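Local coordinates for putative curved DNA-binding protein (Chaetomium thermophilum var. thermophilum DSM 1495, PDB 4IPA) that is an Arx1-type member of the M24 peptidase family, linked to ribosome biogenesis, and is only tentatively assigned a DNA-binding activity, at residues T215-F220 and D249-V255; Q193-S197 and K230-P235; G128-T134 and C343-T348; V163-L167 and I196-L200. One frame throughout, in Å; residues are numbered along the deposited sequence.

Interaction 1. Residues T215-F220 and D249-V255; sequences TTSWLF and DVWGVEV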
loop_
_atom_site.group_PDB
_atom_site.type_symbol
_atom_site.label_atom_id
_atom_site.label_comp_id
_atom_site.label_asym_id
_atom_site.label_seq_id
_atom_site.Cartn_x
_atom_site.Cartn_y
_atom_site.Cartn_z
ATOM N N THR A 215 3.262 7.132 7.628
ATOM C CA THR A 215 3.206 6.183 6.524
ATOM C C THR A 215 4.096 4.992 6.857
ATOM O O THR A 215 5.277 5.149 7.098
ATOM C CB THR A 215 3.655 6.849 5.216
ATOM O OG1 THR A 215 2.684 7.839 4.861
ATOM C CG2 THR A 215 3.780 5.828 4.092
ATOM N N THR A 216 3.517 3.803 6.890
ATOM C CA THR A 216 4.197 2.657 7.473
ATOM C C THR A 216 4.461 1.549 6.460
ATOM O O THR A 216 3.571 1.162 5.705
ATOM C CB THR A 216 3.358 2.064 8.630
ATOM O OG1 THR A 216 3.095 3.083 9.597
ATOM C CG2 THR A 216 4.098 0.890 9.310
ATOM N N SER A 217 5.688 1.044 6.456
ATOM C CA SER A 217 6.028 -0.172 5.724
ATOM C C SER A 217 6.077 -1.368 6.676
ATOM O O SER A 217 6.595 -1.272 7.776
ATOM C CB SER A 217 7.355 0.024 5.001
ATOM O OG SER A 217 7.234 1.083 4.058
ATOM N N TRP A 218 5.519 -2.493 6.260
ATOM C CA TRP A 218 5.400 -3.649 7.151
ATOM C C TRP A 218 6.090 -4.888 6.606
ATOM O O TRP A 218 6.020 -5.181 5.414
ATOM C CB TRP A 218 3.941 -4.037 7.348
ATOM C CG TRP A 218 3.092 -3.098 8.117
ATOM C CD1 TRP A 218 2.307 -2.112 7.613
ATOM C CD2 TRP A 218 2.893 -3.088 9.535
ATOM N NE1 TRP A 218 1.640 -1.467 8.630
ATOM C CE2 TRP A 218 1.980 -2.051 9.823
ATOM C CE3 TRP A 218 3.404 -3.847 10.592
ATOM C CZ2 TRP A 218 1.561 -1.757 11.117
ATOM C CZ3 TRP A 218 2.986 -3.556 11.888
ATOM C CH2 TRP A 218 2.075 -2.520 12.135
ATOM N N LEU A 219 6.718 -5.631 7.503
ATOM C CA LEU A 219 7.170 -6.965 7.193
ATOM C C LEU A 219 5.941 -7.820 6.891
ATOM O O LEU A 219 4.942 -7.735 7.591
ATOM C CB LEU A 219 7.926 -7.540 8.395
ATOM C CG LEU A 219 8.587 -8.906 8.216
ATOM C CD1 LEU A 219 9.736 -8.819 7.212
ATOM C CD2 LEU A 219 9.089 -9.441 9.558
ATOM N N PHE A 220 5.998 -8.617 5.835
ATOM C CA PHE A 220 4.953 -9.611 5.584
ATOM C C PHE A 220 5.470 -10.988 6.020
ATOM O O PHE A 220 6.683 -11.228 6.070
ATOM C CB PHE A 220 4.566 -9.695 4.098
ATOM C CG PHE A 220 3.834 -8.482 3.560
ATOM C CD1 PHE A 220 3.584 -7.374 4.359
ATOM C CD2 PHE A 220 3.388 -8.467 2.242
ATOM C CE1 PHE A 220 2.909 -6.259 3.856
ATOM C CE2 PHE A 220 2.706 -7.359 1.730
ATOM C CZ PHE A 220 2.467 -6.248 2.542
ATOM N N ASP A 249 13.667 -11.313 3.980
ATOM C CA ASP A 249 12.413 -10.609 4.287
ATOM C C ASP A 249 11.541 -10.351 3.053
ATOM O O ASP A 249 12.048 -10.085 1.955
ATOM C CB ASP A 249 12.695 -9.234 4.895
ATOM C CG ASP A 249 13.150 -9.280 6.355
ATOM O OD1 ASP A 249 13.205 -10.363 6.980
ATOM O OD2 ASP A 249 13.438 -8.183 6.880
ATOM N N VAL A 250 10.225 -10.401 3.244
ATOM C CA VAL A 250 9.314 -9.718 2.326
ATOM C C VAL A 250 8.602 -8.532 3.013
ATOM O O VAL A 250 8.081 -8.655 4.136
ATOM C CB VAL A 250 8.297 -10.680 1.690
ATOM C CG1 VAL A 250 7.256 -9.900 0.907
ATOM C CG2 VAL A 250 9.015 -11.670 0.786
ATOM N N TRP A 251 8.589 -7.387 2.327
ATOM C CA TRP A 251 7.986 -6.169 2.854
ATOM C C TRP A 251 6.920 -5.561 1.940
ATOM O O TRP A 251 7.037 -5.578 0.710
ATOM C CB TRP A 251 9.053 -5.104 3.059
ATOM C CG TRP A 251 9.954 -5.312 4.208
ATOM C CD1 TRP A 251 10.998 -6.192 4.284
ATOM C CD2 TRP A 251 9.938 -4.592 5.447
ATOM N NE1 TRP A 251 11.612 -6.085 5.500
ATOM C CE2 TRP A 251 10.994 -5.100 6.234
ATOM C CE3 TRP A 251 9.139 -3.557 5.965
ATOM C CZ2 TRP A 251 11.275 -4.621 7.516
ATOM C CZ3 TRP A 251 9.409 -3.076 7.233
ATOM C CH2 TRP A 251 10.478 -3.612 8.000
ATOM N N GLY A 252 5.892 -4.990 2.561
ATOM C CA GLY A 252 4.986 -4.096 1.864
ATOM C C GLY A 252 5.495 -2.677 2.067
ATOM O O GLY A 252 5.323 -2.085 3.130
ATOM N N VAL A 253 6.154 -2.130 1.054
ATOM C CA VAL A 253 6.791 -0.836 1.194
ATOM C C VAL A 253 5.891 0.287 0.680
ATOM O O VAL A 253 5.521 0.301 -0.509
ATOM C CB VAL A 253 8.128 -0.778 0.422
ATOM C CG1 VAL A 253 8.751 0.623 0.564
ATOM C CG2 VAL A 253 9.099 -1.881 0.910
ATOM N N GLU A 254 5.547 1.213 1.578
ATOM C CA GLU A 254 4.659 2.328 1.245
ATOM C C GLU A 254 5.299 3.689 1.459
ATOM O O GLU A 254 5.989 3.930 2.468
ATOM C CB GLU A 254 3.350 2.282 2.046
ATOM C CG GLU A 254 2.341 3.340 1.566
ATOM C CD GLU A 254 1.031 3.376 2.342
ATOM O OE1 GLU A 254 0.686 2.379 3.003
ATOM O OE2 GLU A 254 0.337 4.421 2.286
ATOM N N VAL A 255 5.062 4.577 0.497
ATOM C CA VAL A 255 5.334 6.003 0.672
ATOM C C VAL A 255 4.105 6.823 0.311
ATOM O O VAL A 255 3.323 6.429 -0.565
ATOM C CB VAL A 255 6.507 6.497 -0.194
ATOM C CG1 VAL A 255 7.797 5.796 0.216
ATOM C CG2 VAL A 255 6.209 6.308 -1.689
HETATM O O HOH W 1 6.873 3.652 5.039
HETATM O O HOH W 2 0.852 7.331 2.810
HETATM O O HOH W 3 0.699 3.597 6.091
HETATM O O HOH W 4 1.088 0.317 4.653
HETATM O O HOH W 5 9.295 -11.948 5.418
#
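The indole of W251 lies against the backbone of the neighbouring strand. L219 N sits 3.5 Å above one of its faces, displaced toward the rim, while S217 O meets the edge, 3.4 Å from W251 CZ3. The F220 ring lies with one face over G252, its CZ 3.4 Å from G252 CA, a position a side chain there would obstruct. On the W218 indole, T216 CG2 covers one face, offset toward the rim. L219 adds a CH-pi contact: its CD1 stands 4.1 Å from the centroid of the five-membered ring of W251 and 25° off the ring normal. With CG of L219 anti to its own backbone N (chi1 -175°), CD1 also reaches the carboxylate of D249, and the two side chains cross at about a right angle. W251 NE1 donates to D249 OD2 at 3.1 Å, which helps set the turn of the indole; K229 holds the same oxygen in a salt bridge. Without the indole, as with an alanine here, L219 CD1 would probably lose the ring it rests on and D249 OD2 one of its donors.

Beyond the rings, W218 and G252 exchange two backbone hydrogen bonds. At S217 the hydroxyl replaces a backbone acceptor, taking the amide in the bond E254 N to S217 OG (3.0 Å). Waters link the E254 carboxylate to T215 and T216, and R344 forms a salt bridge with it. The segment axes run 4.5 Å apart at 159°, as expected for adjacent antiparallel strands, here neighbouring inner strands of the curved sheet belonging to the C-terminal half of an M24 "pita-bread" fold.

Interaction 2. Residues Q193-S197 and K230-P235; sequences QAKIS and KIILSP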
loop_
_atom_site.group_PDB
_atom_site.type_symbol
_atom_site.label_atom_id
_atom_site.label_comp_id
_atom_site.label_asym_id
_atom_site.label_seq_id
_atom_site.Cartn_x
_atom_site.Cartn_y
_atom_site.Cartn_z
ATOM N N GLN A 193 15.468 4.874 11.920
ATOM C CA GLN A 193 14.229 5.310 11.288
ATOM C C GLN A 193 14.066 6.835 11.285
ATOM O O GLN A 193 13.438 7.398 10.385
ATOM C CB GLN A 193 13.025 4.556 11.854
ATOM C CG GLN A 193 13.035 3.095 11.389
ATOM C CD GLN A 193 11.757 2.344 11.706
ATOM O OE1 GLN A 193 11.766 1.123 11.850
ATOM N NE2 GLN A 193 10.658 3.063 11.814
ATOM N N ALA A 194 14.667 7.505 12.264
ATOM C CA ALA A 194 14.745 8.967 12.244
ATOM C C ALA A 194 15.516 9.490 11.018
ATOM O O ALA A 194 15.149 10.502 10.422
ATOM C CB ALA A 194 15.381 9.478 13.525
ATOM N N LYS A 195 16.581 8.788 10.649
ATOM C CA LYS A 195 17.412 9.176 9.519
ATOM C C LYS A 195 16.663 8.923 8.205
ATOM O O LYS A 195 16.644 9.763 7.301
ATOM C CB LYS A 195 18.730 8.392 9.555
ATOM C CG LYS A 195 19.671 8.641 8.370
ATOM C CD LYS A 195 19.976 10.135 8.186
ATOM C CE LYS A 195 20.992 10.354 7.054
ATOM N NZ LYS A 195 21.416 11.785 6.889
ATOM N N ILE A 196 16.042 7.755 8.112
ATOM C CA ILE A 196 15.186 7.433 6.986
ATOM C C ILE A 196 14.122 8.515 6.796
ATOM O O ILE A 196 13.937 9.019 5.689
ATOM C CB ILE A 196 14.525 6.054 7.183
ATOM C CG1 ILE A 196 15.617 4.977 7.289
ATOM C CG2 ILE A 196 13.519 5.764 6.055
ATOM C CD1 ILE A 196 15.096 3.551 7.481
ATOM N N SER A 197 13.438 8.876 7.879
ATOM C CA SER A 197 12.411 9.909 7.833
ATOM C C SER A 197 12.934 11.246 7.315
ATOM O O SER A 197 12.351 11.831 6.403
ATOM C CB SER A 197 11.777 10.121 9.215
ATOM O OG SER A 197 10.779 9.154 9.475
ATOM N N LYS A 230 8.575 -3.053 11.297
ATOM C CA LYS A 230 7.926 -1.998 10.534
ATOM C C LYS A 230 8.762 -0.714 10.514
ATOM O O LYS A 230 9.490 -0.394 11.465
ATOM C CB LYS A 230 6.541 -1.693 11.098
ATOM C CG LYS A 230 6.588 -0.912 12.386
ATOM C CD LYS A 230 5.272 -0.966 13.134
ATOM C CE LYS A 230 5.435 -0.433 14.546
ATOM N NZ LYS A 230 4.157 -0.560 15.316
ATOM N N ILE A 231 8.650 0.012 9.413
ATOM C CA ILE A 231 9.268 1.319 9.301
ATOM C C ILE A 231 8.177 2.375 9.279
ATOM O O ILE A 231 7.292 2.330 8.436
ATOM C CB ILE A 231 10.091 1.409 8.019
ATOM C CG1 ILE A 231 11.257 0.412 8.093
ATOM C CG2 ILE A 231 10.597 2.833 7.812
ATOM C CD1 ILE A 231 12.088 0.340 6.828
ATOM N N ILE A 232 8.214 3.311 10.216
ATOM C CA ILE A 232 7.205 4.352 10.230
ATOM C C ILE A 232 7.807 5.698 9.848
ATOM O O ILE A 232 8.615 6.236 10.597
ATOM C CB ILE A 232 6.543 4.482 11.598
ATOM C CG1 ILE A 232 6.022 3.125 12.073
ATOM C CG2 ILE A 232 5.424 5.544 11.544
ATOM C CD1 ILE A 232 5.268 3.183 13.395
ATOM N N LEU A 233 7.416 6.237 8.690
ATOM C CA LEU A 233 7.927 7.541 8.235
ATOM C C LEU A 233 7.325 8.721 9.017
ATOM O O LEU A 233 6.142 8.689 9.387
ATOM C CB LEU A 233 7.633 7.742 6.756
ATOM C CG LEU A 233 8.168 6.701 5.795
ATOM C CD1 LEU A 233 7.707 7.061 4.407
ATOM C CD2 LEU A 233 9.710 6.594 5.876
ATOM N N SER A 234 8.129 9.759 9.242
ATOM C CA SER A 234 7.708 10.948 9.992
ATOM C C SER A 234 6.752 10.600 11.104
ATOM O O SER A 234 5.631 11.107 11.139
ATOM C CB SER A 234 7.016 11.956 9.087
ATOM O OG SER A 234 7.768 12.197 7.929
ATOM N N PRO A 235 7.186 9.728 12.015
ATOM C CA PRO A 235 6.343 9.308 13.137
ATOM C C PRO A 235 5.724 10.502 13.859
ATOM O O PRO A 235 4.558 10.467 14.266
ATOM C CB PRO A 235 7.339 8.609 14.079
ATOM C CG PRO A 235 8.717 9.023 13.605
ATOM C CD PRO A 235 8.561 9.213 12.127
HETATM O O HOH W 6 9.409 10.927 6.309
#
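S197, near the start of helix 193-205, reaches the turn that follows strand 230-232. Its CB lies 3.7 Å from S234 N, and one bond further out the hydroxyl receives that amide: S234 N to S197 OG measures 2.7 Å, with a bent N-H...O angle of 138°. The same oxygen touches the ring of P235, OG to CD 3.5 Å. Turned anti to the carbonyl carbon (chi1 -82°), OG stays beside its own helix and makes a weak hydrogen bond back to Q193 O. The oxygen is thus held between the preceding helical turn and the loop. S234 is in the left-handed conformation at the turn. Its own hydroxyl bonds E201 on the same helix, and a water bridges S234 OG to S197 O, a second link between turn and helix.

The short segment axes approach to 8.9 Å at 50°, the geometry of a helix set obliquely along the edge of the sheet. Strand 230-232 is the outermost strand there, and in the M24 fold helices cover the outer surface of such sheets.

Toward the interior I196 supplies the apolar part. CG2 meets L233 CD2 at 3.9 Å, the two side chains crossing at about a right angle. The other branch is fully extended and brings CD1 to I231 CD1, a looser 4.4 Å. At the first turn of the helix the extended side chain of Q193 comes up alongside the outer edge of strand 230-232, its CD 3.6 Å from I231 CA.

Interaction 3. Residues G128-T134 and C343-T348; sequences GTIVCDT and CRLLTT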
loop_
_atom_site.group_PDB
_atom_site.type_symbol
_atom_site.label_atom_id
_atom_site.label_comp_id
_atom_site.label_asym_id
_atom_site.label_seq_id
_atom_site.Cartn_x
_atom_site.Cartn_y
_atom_site.Cartn_z
ATOM N N GLY A 128 0.818 -12.880 0.752
ATOM C CA GLY A 128 0.121 -11.811 0.066
ATOM C C GLY A 128 1.008 -10.737 -0.533
ATOM O O GLY A 128 2.101 -10.449 -0.021
ATOM N N THR A 129 0.540 -10.158 -1.633
ATOM C CA THR A 129 1.183 -8.993 -2.216
ATOM C C THR A 129 0.144 -7.893 -2.249
ATOM O O THR A 129 -0.954 -8.100 -2.751
ATOM C CB THR A 129 1.618 -9.254 -3.675
ATOM O OG1 THR A 129 0.462 -9.627 -4.433
ATOM C CG2 THR A 129 2.646 -10.387 -3.744
ATOM N N ILE A 130 0.482 -6.732 -1.709
ATOM C CA ILE A 130 -0.390 -5.571 -1.798
ATOM C C ILE A 130 0.281 -4.543 -2.716
ATOM O O ILE A 130 1.498 -4.341 -2.637
ATOM C CB ILE A 130 -0.677 -4.971 -0.396
ATOM C CG1 ILE A 130 -1.280 -6.042 0.520
ATOM C CG2 ILE A 130 -1.627 -3.771 -0.495
ATOM C CD1 ILE A 130 -1.577 -5.563 1.937
ATOM N N VAL A 131 -0.498 -3.935 -3.612
ATOM C CA VAL A 131 0.026 -2.925 -4.529
ATOM C C VAL A 131 -0.822 -1.667 -4.452
ATOM O O VAL A 131 -2.023 -1.742 -4.207
ATOM C CB VAL A 131 0.024 -3.405 -6.021
ATOM C CG1 VAL A 131 0.899 -4.616 -6.211
ATOM C CG2 VAL A 131 -1.388 -3.710 -6.498
ATOM N N CYS A 132 -0.194 -0.516 -4.663
ATOM C CA CYS A 132 -0.917 0.744 -4.762
ATOM C C CYS A 132 -0.241 1.624 -5.804
ATOM O O CYS A 132 0.958 1.898 -5.702
ATOM C CB CYS A 132 -0.969 1.489 -3.423
ATOM S SG CYS A 132 -1.833 3.128 -3.493
ATOM N N ASP A 133 -1.023 2.049 -6.797
ATOM C CA ASP A 133 -0.593 3.034 -7.781
ATOM C C ASP A 133 -1.454 4.283 -7.557
ATOM O O ASP A 133 -2.585 4.196 -7.065
ATOM C CB ASP A 133 -0.806 2.483 -9.213
ATOM C CG ASP A 133 -0.048 3.290 -10.300
ATOM O OD1 ASP A 133 0.807 4.141 -9.954
ATOM O OD2 ASP A 133 -0.301 3.048 -11.513
ATOM N N THR A 134 -0.912 5.443 -7.902
ATOM C CA THR A 134 -1.728 6.637 -8.005
ATOM C C THR A 134 -1.777 7.074 -9.473
ATOM O O THR A 134 -0.743 7.226 -10.122
ATOM C CB THR A 134 -1.197 7.770 -7.124
ATOM O OG1 THR A 134 -1.228 7.358 -5.756
ATOM C CG2 THR A 134 -2.059 9.034 -7.289
ATOM N N CYS A 343 -0.666 11.602 -2.739
ATOM C CA CYS A 343 -0.196 10.614 -3.683
ATOM C C CYS A 343 0.445 9.464 -2.897
ATOM O O CYS A 343 1.150 9.707 -1.925
ATOM C CB CYS A 343 0.806 11.281 -4.623
ATOM S SG CYS A 343 1.456 10.239 -5.927
ATOM N N ARG A 344 0.183 8.219 -3.296
ATOM C CA ARG A 344 0.715 7.051 -2.571
ATOM C C ARG A 344 1.197 5.949 -3.512
ATOM O O ARG A 344 0.621 5.707 -4.585
ATOM C CB ARG A 344 -0.329 6.456 -1.601
ATOM C CG ARG A 344 -0.881 7.440 -0.561
ATOM C CD ARG A 344 -1.663 6.728 0.566
ATOM N NE ARG A 344 -2.811 5.993 0.049
ATOM C CZ ARG A 344 -2.865 4.666 -0.071
ATOM N NH1 ARG A 344 -1.838 3.903 0.310
ATOM N NH2 ARG A 344 -3.956 4.102 -0.561
ATOM N N LEU A 345 2.273 5.290 -3.117
ATOM C CA LEU A 345 2.704 4.077 -3.795
ATOM C C LEU A 345 2.938 2.985 -2.767
ATOM O O LEU A 345 3.346 3.251 -1.639
ATOM C CB LEU A 345 3.989 4.325 -4.568
ATOM C CG LEU A 345 3.886 5.325 -5.723
ATOM C CD1 LEU A 345 5.285 5.846 -6.100
ATOM C CD2 LEU A 345 3.182 4.679 -6.910
ATOM N N LEU A 346 2.691 1.748 -3.171
ATOM C CA LEU A 346 2.885 0.621 -2.291
ATOM C C LEU A 346 3.401 -0.507 -3.169
ATOM O O LEU A 346 2.779 -0.885 -4.171
ATOM C CB LEU A 346 1.582 0.236 -1.561
ATOM C CG LEU A 346 1.745 -0.475 -0.204
ATOM C CD1 LEU A 346 0.440 -0.522 0.644
ATOM C CD2 LEU A 346 2.329 -1.876 -0.376
ATOM N N THR A 347 4.561 -1.016 -2.791
ATOM C CA THR A 347 5.230 -2.059 -3.535
ATOM C C THR A 347 5.511 -3.209 -2.576
ATOM O O THR A 347 5.994 -2.995 -1.465
ATOM C CB THR A 347 6.574 -1.537 -4.097
ATOM O OG1 THR A 347 6.353 -0.337 -4.860
ATOM C CG2 THR A 347 7.245 -2.587 -4.977
ATOM N N THR A 348 5.222 -4.432 -2.994
ATOM C CA THR A 348 5.635 -5.596 -2.215
ATOM C C THR A 348 6.987 -6.094 -2.726
ATOM O O THR A 348 7.107 -6.455 -3.890
ATOM C CB THR A 348 4.589 -6.714 -2.294
ATOM O OG1 THR A 348 3.388 -6.272 -1.648
ATOM C CG2 THR A 348 5.116 -8.000 -1.593
#
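C132 and L346 face each other as the one bridged pair of this contact, their CB atoms only 3.4 Å apart, tighter than ordinary carbon packing. Two backbone bonds hold them there, C132 N to L346 O and L346 N to C132 O, the first at 3.0 Å. From C132 the sulfur swings anti to the backbone N (chi1 178°), which carries SG over one face of the R344 guanidinium, 3.7 Å from NH2. R344 bends at its third torsion and gives NH1 to a salt bridge with E254. On the same flank the side chains of I130 and L346 cross obliquely, with CG2 of I130 4.0 Å from CD1 of L346. On the other face, D133 and L345 lie side by side and point the same way; W365 bonds OD1 of D133.

Toward the ends the strands diverge, their axes at 151°, and threonine hydroxyls span the gap. T134 OG1 donates to R344 O at 2.7 Å, in the carbonyl plane and on a lone pair. At the other end T348 OG1 gives its proton to I130 O at 2.9 Å, tilted 21° from the carbonyl plane, while the side chains of T348 and T129 cross at about a right angle. Were a valine to stand at T348, I130 O is likely to lose this hydroxyl donor.

Strand 127-136 edges one antiparallel sheet and 342-352 belongs to the other, the two sheets of the M24 fold. Side-chain hydroxyls therefore do at this buried seam what backbone amides do in a regular sheet, satisfying carbonyls where the strands stand too far apart to pair.

Interaction 4. Residues V163-L167 and I196-L200; sequences VLLRL and ISSLL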
loop_
_atom_site.group_PDB
_atom_site.type_symbol
_atom_site.label_atom_id
_atom_site.label_comp_id
_atom_site.label_asym_id
_atom_site.label_seq_id
_atom_site.Cartn_x
_atom_site.Cartn_y
_atom_site.Cartn_z
ATOM N N VAL A 163 14.153 6.382 -3.097
ATOM C CA VAL A 163 15.064 6.552 -1.977
ATOM C C VAL A 163 14.794 5.525 -0.871
ATOM O O VAL A 163 15.714 4.847 -0.423
ATOM C CB VAL A 163 15.026 7.983 -1.406
ATOM C CG1 VAL A 163 15.898 8.084 -0.133
ATOM C CG2 VAL A 163 15.499 8.961 -2.459
ATOM N N LEU A 164 13.543 5.403 -0.439
ATOM C CA LEU A 164 13.177 4.418 0.590
ATOM C C LEU A 164 13.647 2.998 0.244
ATOM O O LEU A 164 14.261 2.319 1.064
ATOM C CB LEU A 164 11.660 4.412 0.831
ATOM C CG LEU A 164 11.171 3.380 1.846
ATOM C CD1 LEU A 164 12.025 3.450 3.116
ATOM C CD2 LEU A 164 9.668 3.554 2.172
ATOM N N LEU A 165 13.354 2.551 -0.970
ATOM C CA LEU A 165 13.764 1.218 -1.400
ATOM C C LEU A 165 15.285 0.988 -1.257
ATOM O O LEU A 165 15.722 -0.087 -0.830
ATOM C CB LEU A 165 13.296 0.950 -2.837
ATOM C CG LEU A 165 11.778 0.791 -3.031
ATOM C CD1 LEU A 165 11.392 0.627 -4.519
ATOM C CD2 LEU A 165 11.231 -0.373 -2.198
ATOM N N ARG A 166 16.069 2.006 -1.611
ATOM C CA ARG A 166 17.525 1.954 -1.511
ATOM C C ARG A 166 18.018 2.001 -0.064
ATOM O O ARG A 166 19.037 1.396 0.265
ATOM C CB ARG A 166 18.158 3.069 -2.348
ATOM C CG ARG A 166 18.245 2.708 -3.821
ATOM C CD ARG A 166 18.299 3.933 -4.710
ATOM N NE ARG A 166 18.302 3.540 -6.114
ATOM C CZ ARG A 166 17.202 3.320 -6.833
ATOM N NH1 ARG A 166 16.000 3.464 -6.277
ATOM N NH2 ARG A 166 17.304 2.950 -8.105
ATOM N N LEU A 167 17.280 2.693 0.802
ATOM C CA LEU A 167 17.616 2.737 2.221
ATOM C C LEU A 167 17.333 1.398 2.883
ATOM O O LEU A 167 17.711 1.177 4.039
ATOM C CB LEU A 167 16.839 3.845 2.936
ATOM C CG LEU A 167 17.232 5.263 2.505
ATOM C CD1 LEU A 167 16.401 6.340 3.200
ATOM C CD2 LEU A 167 18.711 5.467 2.790
ATOM N N ILE A 196 16.042 7.755 8.112
ATOM C CA ILE A 196 15.186 7.433 6.986
ATOM C C ILE A 196 14.122 8.515 6.796
ATOM O O ILE A 196 13.937 9.019 5.689
ATOM C CB ILE A 196 14.525 6.054 7.183
ATOM C CG1 ILE A 196 15.617 4.977 7.289
ATOM C CG2 ILE A 196 13.519 5.764 6.055
ATOM C CD1 ILE A 196 15.096 3.551 7.481
ATOM N N SER A 197 13.438 8.876 7.879
ATOM C CA SER A 197 12.411 9.909 7.833
ATOM C C SER A 197 12.934 11.246 7.315
ATOM O O SER A 197 12.351 11.831 6.403
ATOM C CB SER A 197 11.777 10.121 9.215
ATOM O OG SER A 197 10.779 9.154 9.475
ATOM N N SER A 198 14.021 11.735 7.902
ATOM C CA SER A 198 14.539 13.050 7.516
ATOM C C SER A 198 14.967 13.084 6.047
ATOM O O SER A 198 14.734 14.072 5.352
ATOM C CB SER A 198 15.676 13.504 8.436
ATOM O OG SER A 198 16.817 12.688 8.268
ATOM N N LEU A 199 15.575 12.003 5.570
ATOM C CA LEU A 199 15.917 11.909 4.151
ATOM C C LEU A 199 14.662 11.961 3.249
ATOM O O LEU A 199 14.598 12.751 2.303
ATOM C CB LEU A 199 16.752 10.654 3.867
ATOM C CG LEU A 199 18.198 10.644 4.393
ATOM C CD1 LEU A 199 18.769 9.233 4.391
ATOM C CD2 LEU A 199 19.116 11.587 3.613
ATOM N N LEU A 200 13.653 11.144 3.546
ATOM C CA LEU A 200 12.434 11.192 2.746
ATOM C C LEU A 200 11.753 12.566 2.826
ATOM O O LEU A 200 11.177 13.032 1.845
ATOM C CB LEU A 200 11.461 10.069 3.129
ATOM C CG LEU A 200 11.542 8.844 2.212
ATOM C CD1 LEU A 200 12.968 8.245 2.216
ATOM C CD2 LEU A 200 10.504 7.810 2.606
#
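L167 presses the tip of its side chain into a hollow on the opposing helix bounded by I196, L199 and L200, one turn of residues. Its CD1 meets all three: I196 CG2 at 4.1 Å, L199 CD1 at 3.9 Å and L200 CD1 at 4.0 Å. The near equality of these approaches shows the methyl seated centrally, not leaning on one wall. L167 crosses L199 at a slant but slides past L200 in the opposite direction.

L200 is the reciprocal bump. Its CD1 lodges among V163, L164 and L167, 3.8 Å from V163 CG1, and the other methyl, CD2, rests on L164 CB at 4.0 Å. The first torsion of L200, -97°, departs from the usual staggered value, and the side chain leans toward helix 148-167. At the side nearer the sheet L164 CD1 abuts I196 CG2 at 4.0 Å, so this single isoleucine methyl serves both L164 and L167.

No hydrogen bond joins the segments; shape complementarity of aliphatic groups carries the contact. The axes of the two short segments pass 10.6 Å apart at 153°, a nearly antiparallel course, meshing reciprocally.

Around this pair, L164 continues onto V253 and V255 of strand 250-258, and L200 reaches V255 and I211, which puts the helices on the sheet, while V163 packs on I381 and L385 of the C-terminal helix 379-386.

Following the chain from the N terminus, strand 127-136 opens interaction 3, which closes last, 209 residues on, and encloses the other three. Helix 148-167 then opens interaction 4, closed at 196-200 on helix 193-205. Interaction 2 begins on that helix, sharing I196 and S197 with interaction 4, and closes at 230-235. Before it closes, strand 210-220 opens interaction 1, which closes at 249-255, so interactions 1 and 2 cross; interaction 4 is complete before interaction 1 begins. Interactions 2 and 4 fix helices to each other and to the sheet edge, interaction 1 builds the sheet, and interaction 3 joins it to the N-terminal sheet.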